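Local coordinates for protein peptidoglycan synthase activator LpoP (Pseudomonas aeruginosa, PDB 6W5Q) that is a lipoprotein that activates peptidoglycan synthesis, probably by binding a cell-wall synthase through protein-protein contacts of the kind made by tetratricopeptide repeats, at residues A[71-76]-A[91-96]. Numbering follows the deposited sequence.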
# COMPACT_ATOMS: atom_id res chain seq x y z
N VAL A 71 1.22 0.66 7.07
CA VAL A 71 1.28 1.61 5.96
C VAL A 71 -0.07 1.69 5.27
O VAL A 71 -0.58 2.78 5.00
CB VAL A 71 2.39 1.21 4.97
CG1 VAL A 71 2.38 2.16 3.76
CG2 VAL A 71 3.73 1.18 5.68
N ALA A 72 -0.67 0.53 4.98
CA ALA A 72 -1.97 0.52 4.32
C ALA A 72 -3.04 1.15 5.20
O ALA A 72 -3.94 1.86 4.71
CB ALA A 72 -2.36 -0.90 3.94
N ARG A 73 -2.97 0.91 6.52
CA ARG A 73 -3.94 1.50 7.43
C ARG A 73 -3.75 3.00 7.51
O ARG A 73 -4.71 3.75 7.70
CB ARG A 73 -3.83 0.86 8.82
CG ARG A 73 -4.57 -0.45 8.95
CD ARG A 73 -5.21 -0.59 10.33
NE ARG A 73 -6.38 -1.48 10.35
CZ ARG A 73 -6.30 -2.78 10.59
NH1 ARG A 73 -5.12 -3.32 10.83
NH2 ARG A 73 -7.38 -3.54 10.59
N ARG A 74 -2.51 3.46 7.34
CA ARG A 74 -2.28 4.89 7.27
C ARG A 74 -2.81 5.47 5.96
O ARG A 74 -3.51 6.48 5.96
CB ARG A 74 -0.79 5.20 7.46
CG ARG A 74 -0.51 6.67 7.69
CD ARG A 74 0.80 6.91 8.42
NE ARG A 74 1.96 6.50 7.64
CZ ARG A 74 2.58 7.27 6.75
NH1 ARG A 74 2.15 8.51 6.51
NH2 ARG A 74 3.63 6.80 6.10
N GLY A 75 -2.49 4.84 4.83
CA GLY A 75 -3.05 5.30 3.56
C GLY A 75 -4.56 5.44 3.61
O GLY A 75 -5.13 6.42 3.12
N LEU A 76 -5.23 4.48 4.26
CA LEU A 76 -6.68 4.51 4.40
C LEU A 76 -7.17 5.80 5.04
O LEU A 76 -8.13 6.41 4.58
CB LEU A 76 -7.11 3.30 5.22
CG LEU A 76 -8.48 2.67 5.11
CD1 LEU A 76 -8.93 2.52 3.67
CD2 LEU A 76 -8.38 1.32 5.76
N GLU A 91 -8.27 -4.67 1.04
CA GLU A 91 -7.81 -5.97 0.55
C GLU A 91 -6.35 -6.21 0.91
O GLU A 91 -5.98 -7.32 1.33
CB GLU A 91 -8.01 -6.08 -0.97
CG GLU A 91 -7.39 -7.35 -1.55
CD GLU A 91 -7.96 -8.64 -0.93
OE1 GLU A 91 -9.14 -8.63 -0.47
OE2 GLU A 91 -7.25 -9.68 -0.89
N LEU A 92 -5.51 -5.19 0.78
CA LEU A 92 -4.13 -5.29 1.25
C LEU A 92 -4.07 -5.60 2.74
O LEU A 92 -3.23 -6.39 3.19
CB LEU A 92 -3.37 -4.00 0.96
CG LEU A 92 -2.52 -3.93 -0.31
CD1 LEU A 92 -3.35 -4.28 -1.55
CD2 LEU A 92 -1.85 -2.54 -0.43
N ILE A 93 -4.93 -4.95 3.53
CA ILE A 93 -4.92 -5.19 4.97
C ILE A 93 -5.35 -6.62 5.28
O ILE A 93 -4.76 -7.28 6.15
CB ILE A 93 -5.81 -4.15 5.67
CG1 ILE A 93 -5.18 -2.76 5.54
CG2 ILE A 93 -6.07 -4.53 7.13
CD1 ILE A 93 -6.09 -1.63 5.95
N ALA A 94 -6.37 -7.11 4.57
CA ALA A 94 -6.80 -8.50 4.70
C ALA A 94 -5.64 -9.45 4.43
O ALA A 94 -5.43 -10.43 5.15
CB ALA A 94 -7.95 -8.79 3.74
N GLN A 95 -4.90 -9.18 3.36
CA GLN A 95 -3.81 -10.08 2.98
C GLN A 95 -2.69 -10.03 3.99
O GLN A 95 -2.05 -11.05 4.26
CB GLN A 95 -3.30 -9.72 1.59
CG GLN A 95 -4.36 -9.86 0.53
CD GLN A 95 -3.79 -9.68 -0.83
OE1 GLN A 95 -4.53 -9.59 -1.82
NE2 GLN A 95 -2.46 -9.62 -0.91
N ALA A 96 -2.46 -8.85 4.58
CA ALA A 96 -1.46 -8.73 5.63
C ALA A 96 -1.89 -9.43 6.92
O ALA A 96 -1.04 -9.99 7.63
CB ALA A 96 -1.17 -7.24 5.89
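Ile-93 reaches from helix 83-99 into the surface of helix 65-78, where it meets Ala-72, Arg-73 and Leu-76. Its beta-branch gives it two arms for two sets of partners. CG1 lies 3.7 Å from CB of Ala-72, whose small methyl is consistent with the axes of 71-76 and 91-96 coming within 9.5 Å. With CG1 anti to its own carbonyl carbon (chi1 -67°) and the chain then extended, Ile-93 brings CD1 against both CG of Arg-73 (3.6 Å) and CD2 of Leu-76 (3.7 Å), which meet it from different sides. The forked end of Leu-76 suits this place, packing also on Leu-89 and Trp-90. The other arm, CG2, sits on one face of the Arg-73 guanidinium, 3.7 Å from its plane and nearer its border than its centre. Bent at chi2 (-143°), the arginine side chain crosses that of Ile-93 at about a right angle; its CG methylene packs on the isoleucine while NH1 keeps a salt bridge to Glu-69 OE2. Buried Leu-92, its CB 4.4 Å from CB of Ala-72, also touches Tyr-53 and Gln-57, filling the join with helix 49-61. Small and branched aliphatic side chains, with an arginine at the edge, thus pack nearly antiparallel segments (158°) in this C-terminal domain, as between neighbouring antiparallel helices of a tetratricopeptide-repeat fold.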